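Local coordinates for protein aldose 1-epimerase (PDB 1LUR) that probably interconverts the alpha and beta anomers of aldose sugars such as galactose, acting as a mutarotase, at residues L23-L28 with A32-L37; H186-E191 with I276-S281; A309-N312 with D318-L321. All coordinates share one frame; numbering follows the deposited sequence.

Interaction 1 (L23-L28 with A32-L37)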
loop_
_atom_site.group_PDB
_atom_site.type_symbol
_atom_site.label_atom_id
_atom_site.label_comp_id
_atom_site.label_asym_id
_atom_site.label_seq_id
_atom_site.Cartn_x
_atom_site.Cartn_y
_atom_site.Cartn_z
ATOM N N LEU A 23 17.320 -8.796 8.392
ATOM C CA LEU A 23 16.091 -8.289 7.777
ATOM C C LEU A 23 15.622 -9.345 6.788
ATOM O O LEU A 23 16.350 -9.701 5.865
ATOM C CB LEU A 23 16.352 -6.971 7.036
ATOM C CG LEU A 23 15.238 -6.410 6.138
ATOM C CD1 LEU A 23 13.990 -6.082 6.958
ATOM C CD2 LEU A 23 15.753 -5.157 5.439
ATOM N N THR A 24 14.415 -9.857 6.985
ATOM C CA THR A 24 13.879 -10.874 6.095
ATOM C C THR A 24 12.481 -10.482 5.618
ATOM O O THR A 24 11.697 -9.896 6.361
ATOM C CB THR A 24 13.809 -12.255 6.802
ATOM O OG1 THR A 24 15.112 -12.613 7.281
ATOM C CG2 THR A 24 13.337 -13.336 5.839
ATOM N N ALA A 25 12.186 -10.801 4.366
ATOM C CA ALA A 25 10.890 -10.491 3.782
ATOM C C ALA A 25 10.370 -11.734 3.078
ATOM O O ALA A 25 11.115 -12.416 2.377
ATOM C CB ALA A 25 11.019 -9.347 2.786
ATOM N N THR A 26 9.095 -12.036 3.278
ATOM C CA THR A 26 8.501 -13.200 2.645
ATOM C C THR A 26 7.411 -12.719 1.692
ATOM O O THR A 26 6.486 -12.020 2.099
ATOM C CB THR A 26 7.895 -14.151 3.682
ATOM O OG1 THR A 26 8.909 -14.539 4.619
ATOM C CG2 THR A 26 7.353 -15.395 2.999
ATOM N N LEU A 27 7.536 -13.093 0.424
ATOM C CA LEU A 27 6.568 -12.701 -0.592
ATOM C C LEU A 27 5.732 -13.882 -1.078
ATOM O O LEU A 27 6.095 -15.043 -0.881
ATOM C CB LEU A 27 7.286 -12.069 -1.782
ATOM C CG LEU A 27 8.191 -10.866 -1.497
ATOM C CD1 LEU A 27 7.426 -9.849 -0.660
ATOM C CD2 LEU A 27 9.452 -11.315 -0.761
ATOM N N LEU A 28 4.614 -13.568 -1.725
ATOM C CA LEU A 28 3.707 -14.578 -2.252
ATOM C C LEU A 28 3.298 -14.162 -3.663
ATOM O O LEU A 28 2.824 -13.045 -3.876
ATOM C CB LEU A 28 2.470 -14.684 -1.354
ATOM C CG LEU A 28 1.462 -15.808 -1.610
ATOM C CD1 LEU A 28 2.125 -17.167 -1.377
ATOM C CD2 LEU A 28 0.275 -15.636 -0.670
ATOM N N ALA A 32 1.113 -10.639 -5.633
ATOM C CA ALA A 32 2.450 -10.061 -5.439
ATOM C C ALA A 32 2.452 -9.441 -4.047
ATOM O O ALA A 32 2.808 -8.274 -3.860
ATOM C CB ALA A 32 2.722 -8.997 -6.498
ATOM N N THR A 33 2.053 -10.260 -3.081
ATOM C CA THR A 33 1.950 -9.898 -1.673
ATOM C C THR A 33 3.160 -9.967 -0.747
ATOM O O THR A 33 3.979 -10.880 -0.832
ATOM C CB THR A 33 0.853 -10.760 -1.004
ATOM O OG1 THR A 33 -0.368 -10.638 -1.743
ATOM C CG2 THR A 33 0.626 -10.325 0.440
ATOM N N LEU A 34 3.239 -8.995 0.159
ATOM C CA LEU A 34 4.316 -8.925 1.136
ATOM C C LEU A 34 3.686 -9.684 2.300
ATOM O O LEU A 34 2.887 -9.126 3.054
ATOM C CB LEU A 34 4.601 -7.480 1.551
ATOM C CG LEU A 34 5.595 -7.306 2.707
ATOM C CD1 LEU A 34 6.901 -8.034 2.390
ATOM C CD2 LEU A 34 5.849 -5.817 2.949
ATOM N N ALA A 35 4.031 -10.963 2.421
ATOM C CA ALA A 35 3.501 -11.823 3.479
ATOM C C ALA A 35 4.056 -11.564 4.878
ATOM O O ALA A 35 3.299 -11.477 5.845
ATOM C CB ALA A 35 3.722 -13.283 3.105
ATOM N N LYS A 36 5.376 -11.465 4.991
ATOM C CA LYS A 36 6.005 -11.221 6.284
ATOM C C LYS A 36 7.206 -10.311 6.121
ATOM O O LYS A 36 7.741 -10.162 5.024
ATOM C CB LYS A 36 6.513 -12.524 6.901
ATOM C CG LYS A 36 5.561 -13.701 6.890
ATOM C CD LYS A 36 6.320 -14.981 7.251
ATOM C CE LYS A 36 7.130 -14.806 8.535
ATOM N NZ LYS A 36 7.932 -16.016 8.873
ATOM N N LEU A 37 7.632 -9.729 7.238
ATOM C CA LEU A 37 8.779 -8.829 7.287
ATOM C C LEU A 37 9.282 -8.838 8.732
ATOM O O LEU A 37 8.736 -8.152 9.599
ATOM C CB LEU A 37 8.389 -7.412 6.866
ATOM C CG LEU A 37 9.568 -6.480 6.561
ATOM C CD1 LEU A 37 9.077 -5.298 5.773
ATOM C CD2 LEU A 37 10.239 -6.025 7.840
#

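Interaction 2 (H186-E191 with I276-S281)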
loop_
_atom_site.group_PDB
_atom_site.type_symbol
_atom_site.label_atom_id
_atom_site.label_comp_id
_atom_site.label_asym_id
_atom_site.label_seq_id
_atom_site.Cartn_x
_atom_site.Cartn_y
_atom_site.Cartn_z
ATOM N N HIS A 186 1.603 3.882 18.918
ATOM C CA HIS A 186 2.671 4.115 17.951
ATOM C C HIS A 186 2.759 5.598 17.616
ATOM O O HIS A 186 1.752 6.308 17.625
ATOM C CB HIS A 186 2.416 3.340 16.660
ATOM C CG HIS A 186 2.762 1.889 16.740
ATOM N ND1 HIS A 186 2.160 1.026 17.628
ATOM C CD2 HIS A 186 3.633 1.143 16.020
ATOM C CE1 HIS A 186 2.642 -0.191 17.451
ATOM N NE2 HIS A 186 3.536 -0.148 16.480
ATOM N N PHE A 187 3.967 6.064 17.326
ATOM C CA PHE A 187 4.169 7.462 16.983
ATOM C C PHE A 187 4.263 7.559 15.471
ATOM O O PHE A 187 4.792 6.659 14.814
ATOM C CB PHE A 187 5.462 7.999 17.595
ATOM C CG PHE A 187 5.353 8.351 19.050
ATOM C CD1 PHE A 187 5.213 7.361 20.016
ATOM C CD2 PHE A 187 5.402 9.679 19.455
ATOM C CE1 PHE A 187 5.127 7.689 21.366
ATOM C CE2 PHE A 187 5.318 10.019 20.801
ATOM C CZ PHE A 187 5.182 9.020 21.758
ATOM N N LEU A 188 3.748 8.649 14.919
ATOM C CA LEU A 188 3.786 8.847 13.481
ATOM C C LEU A 188 4.115 10.294 13.168
ATOM O O LEU A 188 3.577 11.214 13.787
ATOM C CB LEU A 188 2.437 8.472 12.859
ATOM C CG LEU A 188 2.323 8.486 11.331
ATOM C CD1 LEU A 188 3.294 7.477 10.721
ATOM C CD2 LEU A 188 0.889 8.149 10.932
ATOM N N GLU A 189 5.013 10.491 12.212
ATOM C CA GLU A 189 5.421 11.825 11.803
ATOM C C GLU A 189 5.456 11.858 10.282
ATOM O O GLU A 189 6.115 11.032 9.648
ATOM C CB GLU A 189 6.800 12.166 12.373
ATOM C CG GLU A 189 7.321 13.525 11.949
ATOM C CD GLU A 189 8.325 14.094 12.934
ATOM O OE1 GLU A 189 7.919 14.428 14.069
ATOM O OE2 GLU A 189 9.515 14.206 12.578
HETATM N N MSE A 190 4.741 12.815 9.698
HETATM C CA MSE A 190 4.691 12.943 8.247
HETATM C C MSE A 190 4.862 14.352 7.723
HETATM O O MSE A 190 4.384 15.318 8.318
HETATM C CB MSE A 190 3.358 12.416 7.721
HETATM C CG MSE A 190 3.403 11.045 7.097
HETATM SE SE MSE A 190 1.898 10.835 5.892
HETATM C CE MSE A 190 2.710 11.511 4.274
ATOM N N GLU A 191 5.537 14.465 6.588
ATOM C CA GLU A 191 5.757 15.758 5.973
ATOM C C GLU A 191 4.554 15.959 5.050
ATOM O O GLU A 191 4.670 15.860 3.827
ATOM C CB GLU A 191 7.049 15.750 5.158
ATOM C CG GLU A 191 8.281 15.321 5.938
ATOM C CD GLU A 191 8.448 16.091 7.231
ATOM O OE1 GLU A 191 8.326 17.335 7.198
ATOM O OE2 GLU A 191 8.708 15.452 8.276
ATOM N N ILE A 276 0.384 9.335 0.430
ATOM C CA ILE A 276 0.492 8.112 1.192
ATOM C C ILE A 276 -0.842 7.934 1.887
ATOM O O ILE A 276 -1.226 8.748 2.732
ATOM C CB ILE A 276 1.600 8.165 2.257
ATOM C CG1 ILE A 276 2.972 8.275 1.587
ATOM C CG2 ILE A 276 1.511 6.935 3.137
ATOM C CD1 ILE A 276 4.145 8.256 2.561
ATOM N N HIS A 277 -1.561 6.884 1.516
ATOM C CA HIS A 277 -2.855 6.619 2.123
ATOM C C HIS A 277 -2.657 5.866 3.427
ATOM O O HIS A 277 -2.047 4.794 3.447
ATOM C CB HIS A 277 -3.735 5.784 1.195
ATOM C CG HIS A 277 -5.121 5.582 1.713
ATOM N ND1 HIS A 277 -6.095 6.553 1.627
ATOM C CD2 HIS A 277 -5.687 4.538 2.363
ATOM C CE1 HIS A 277 -7.203 6.115 2.201
ATOM N NE2 HIS A 277 -6.981 4.895 2.656
ATOM N N LEU A 278 -3.176 6.432 4.511
ATOM C CA LEU A 278 -3.068 5.832 5.828
ATOM C C LEU A 278 -4.423 5.291 6.261
ATOM O O LEU A 278 -5.411 6.023 6.272
ATOM C CB LEU A 278 -2.597 6.874 6.847
ATOM C CG LEU A 278 -1.318 7.648 6.512
ATOM C CD1 LEU A 278 -1.095 8.757 7.531
ATOM C CD2 LEU A 278 -0.138 6.685 6.486
ATOM N N TYR A 279 -4.464 4.011 6.603
ATOM C CA TYR A 279 -5.697 3.369 7.043
ATOM C C TYR A 279 -5.450 2.734 8.410
ATOM O O TYR A 279 -4.694 1.768 8.534
ATOM C CB TYR A 279 -6.143 2.311 6.030
ATOM C CG TYR A 279 -7.299 1.459 6.497
ATOM C CD1 TYR A 279 -8.471 2.039 6.980
ATOM C CD2 TYR A 279 -7.223 0.069 6.453
ATOM C CE1 TYR A 279 -9.541 1.248 7.407
ATOM C CE2 TYR A 279 -8.282 -0.725 6.878
ATOM C CZ TYR A 279 -9.436 -0.130 7.352
ATOM O OH TYR A 279 -10.480 -0.920 7.776
ATOM N N ALA A 280 -6.102 3.285 9.430
ATOM C CA ALA A 280 -5.967 2.802 10.800
ATOM C C ALA A 280 -6.554 1.425 11.101
ATOM O O ALA A 280 -6.719 1.065 12.269
ATOM C CB ALA A 280 -6.540 3.836 11.768
ATOM N N SER A 281 -6.887 0.664 10.064
ATOM C CA SER A 281 -7.441 -0.673 10.256
ATOM C C SER A 281 -8.707 -0.740 11.125
ATOM O O SER A 281 -8.916 -1.702 11.865
ATOM C CB SER A 281 -6.342 -1.565 10.853
ATOM O OG SER A 281 -6.806 -2.872 11.133
#

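Interaction 3 (A309-N312 with D318-L321)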
loop_
_atom_site.group_PDB
_atom_site.type_symbol
_atom_site.label_atom_id
_atom_site.label_comp_id
_atom_site.label_asym_id
_atom_site.label_seq_id
_atom_site.Cartn_x
_atom_site.Cartn_y
_atom_site.Cartn_z
ATOM N N ALA A 309 -9.106 8.175 -6.361
ATOM C CA ALA A 309 -10.121 8.722 -7.270
ATOM C C ALA A 309 -9.554 9.673 -8.323
ATOM O O ALA A 309 -10.294 10.473 -8.898
ATOM C CB ALA A 309 -11.224 9.436 -6.476
ATOM N N ALA A 310 -8.251 9.586 -8.581
ATOM C CA ALA A 310 -7.619 10.452 -9.576
ATOM C C ALA A 310 -8.342 10.363 -10.929
ATOM O O ALA A 310 -8.530 11.376 -11.612
ATOM C CB ALA A 310 -6.154 10.073 -9.740
ATOM N N PRO A 311 -8.752 9.151 -11.336
ATOM C CA PRO A 311 -9.449 9.002 -12.618
ATOM C C PRO A 311 -10.761 9.784 -12.701
ATOM O O PRO A 311 -11.272 10.004 -13.801
ATOM C CB PRO A 311 -9.684 7.496 -12.709
ATOM C CG PRO A 311 -8.531 6.921 -11.957
ATOM C CD PRO A 311 -8.463 7.827 -10.749
ATOM N N ASN A 312 -11.289 10.198 -11.545
ATOM C CA ASN A 312 -12.547 10.952 -11.469
ATOM C C ASN A 312 -12.407 12.467 -11.363
ATOM O O ASN A 312 -13.373 13.205 -11.576
ATOM C CB ASN A 312 -13.374 10.472 -10.272
ATOM C CG ASN A 312 -13.737 9.010 -10.368
ATOM O OD1 ASN A 312 -13.215 8.179 -9.630
ATOM N ND2 ASN A 312 -14.637 8.686 -11.290
ATOM N N ASP A 318 -2.680 12.922 -13.312
ATOM C CA ASP A 318 -3.102 12.152 -14.473
ATOM C C ASP A 318 -2.464 10.770 -14.311
ATOM O O ASP A 318 -1.243 10.654 -14.375
ATOM C CB ASP A 318 -2.569 12.815 -15.749
ATOM C CG ASP A 318 -3.018 12.108 -17.017
ATOM O OD1 ASP A 318 -3.332 10.896 -16.964
ATOM O OD2 ASP A 318 -3.038 12.768 -18.081
ATOM N N VAL A 319 -3.268 9.727 -14.094
ATOM C CA VAL A 319 -2.693 8.392 -13.935
ATOM C C VAL A 319 -2.817 7.517 -15.177
ATOM O O VAL A 319 -2.806 6.294 -15.096
ATOM C CB VAL A 319 -3.281 7.629 -12.709
ATOM C CG1 VAL A 319 -2.942 8.369 -11.425
ATOM C CG2 VAL A 319 -4.797 7.460 -12.849
ATOM N N SER A 320 -2.916 8.143 -16.341
ATOM C CA SER A 320 -3.027 7.367 -17.562
ATOM C C SER A 320 -1.666 6.746 -17.862
ATOM O O SER A 320 -0.631 7.261 -17.441
ATOM C CB SER A 320 -3.455 8.261 -18.732
ATOM O OG SER A 320 -2.494 9.271 -18.974
ATOM N N LEU A 321 -1.686 5.618 -18.560
ATOM C CA LEU A 321 -0.478 4.896 -18.949
ATOM C C LEU A 321 -0.714 4.654 -20.436
ATOM O O LEU A 321 -1.632 3.920 -20.809
ATOM C CB LEU A 321 -0.366 3.563 -18.209
ATOM C CG LEU A 321 0.805 2.682 -18.655
ATOM C CD1 LEU A 321 2.127 3.439 -18.450
ATOM C CD2 LEU A 321 0.807 1.384 -17.861
HETATM O O HOH W 1 -6.127 10.418 -13.937
#

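Interaction 1 (L23-L28 with A32-L37)
Thr-26 and Lys-36 form a hydrogen-bonded pair of the antiparallel strands 24-28 and 33-37, whose N-to-C directions differ by 149° and whose axes approach to 4.5 Å. Thr-26 N gives a nearly straight bond to Lys-36 O (2.9 Å), with the donor standing above the carbonyl plane. Lys-36 N returns a bond of 3.1 Å to Thr-26 O, on a lone pair in that carbonyl's plane. Ala-35 N also reaches Thr-26 O, at 2.7 Å, but this bond is strongly bent and weak. Because Ala-35 and Lys-36 both face Thr-26, the register slips by one residue: a classic beta bulge within the hairpin at the centre of a four-stranded antiparallel sheet. Beyond it, Leu-28 and Thr-33 exchange two backbone bonds, and Thr-33 OG1 bonds to Phe-30 O in the turn.

On the face carrying Ala-25, Leu-27, Leu-34 and Leu-37, the methyls Leu-27 CD1 and Leu-34 CD1 meet at 3.6 Å. Leu-34 reaches back to strand 24-28 because its chi1 of 173° swings CG to the side away from its own N. Leu-23 CD1 lies 3.9 Å from Leu-37 CD2. Tyr-145 of strand 138-147 touches Leu-27 and Leu-34, and Val-147 touches Leu-23. On the other face, Thr-26 and Lys-36 lie alongside each other, with Thr-26 OG1 3.7 Å from Lys-36 CD; a bend at chi3 (51°) then leads the ammonium end away. An alanine for Lys-36 lacks everything beyond CB, and would probably leave Thr-26 OG1 without the methylene cover of CD. Phe-59 of helix 56-61 touches Leu-28 and Thr-33 on this face, and the bulge residue Ala-35.

Interaction 2 (H186-E191 with I276-S281)
Leu-188 and Leu-278 meet end to end across the gap, with Leu-188 CD2 4.0 Å from Leu-278 CD1. The same Leu-278 methyl also meets the selenium of Met-190, a selenomethionine here, at 4.0 Å (SE to CD1), as the two side chains run antiparallel past one another. Met-190 CE goes on to Ile-276, lying 3.9 Å from CD1 and 4.1 Å from CB of that residue. The bend at chi3 (89°) turns CE toward Ile-276 while SE stays against Leu-278, which lets one side chain serve two partners. No hydrogen bond crosses the contact; all four touching residues are buried and apolar.

In the next shell, Leu-256 touches both Leu-188 and Met-190, and Ile-243 touches both Met-190 and Ile-276. His-277 points the opposite way, its two ring nitrogens bonded to Asp-238 and Asp-240. The backbones keep well apart: the axes of strands 187-190 and 276-279 come no closer than 11.6 Å and run nearly antiparallel, at 157°. That spacing, with alternate side chains meeting between strands of two different sheets, is the face-to-face packing of a beta sandwich, consistent with the beta-supersandwich fold of the galactose mutarotase family.

Interaction 3 (A309-N312 with D318-L321)
Val-319 sets one methyl against each of two neighbours: CG1 lies 4.0 Å from Ala-310 CB, and CG2 lies 3.9 Å from Pro-311 CG. Its first torsion (chi1 -63°) places CG1 anti to the carbonyl carbon and CG2 between the backbone N and the carbonyl carbon, and this forked posture lets the valine span the start of the 3-10 turn 310-312. Asn-312 N bonds to Ala-309 O and closes that turn.

Across the contact the polar link is loose. No direct hydrogen bond joins the segments; instead a water accepts from Val-319 N at 2.9 Å and gives at most a weak bond to Ala-310 O, 3.5 Å away. Asp-318 is exposed, its CB directed away from the 3-10 turn. Within 318-320 it forms a local Asx turn, where Asp-318 OD1 takes Ser-320 N at 2.9 Å, nearly along the C-O axis, and Ser-320 OG at 2.7 Å from above the carboxylate plane. Two donors on one oxygen should restrain how the carboxylate turns.

Around the apolar part, Leu-166 of strand 165-166 touches both Pro-311 and Val-319, Leu-82 of strand 81-84 and Ile-77 of strand 76-77 pack on Pro-311, and strand 320-321 pairs antiparallel with 165-166.

In the fold
From the N terminus the three contacts follow in series along the chain, none crossing or enclosing another. Interaction 1 closes a three-residue turn and forms the central hairpin of the small four-stranded sheet. Interaction 2 spans 84 residues and brings a strand of the nine-stranded sheet against one of the seven-stranded sheet. Interaction 3 bridges five residues between strands 300-305 and 327-337, joining the 3-10 turn 310-312 to the start of strand 320-321, which pairs with 165-166, on the path back to the nine-stranded sheet. Interactions 1 and 3 lie on opposite sides of the chain's centre, their own centres about 29 Å apart. Interactions 2 and 3 approach to about 9 Å between nearest atoms, without touching.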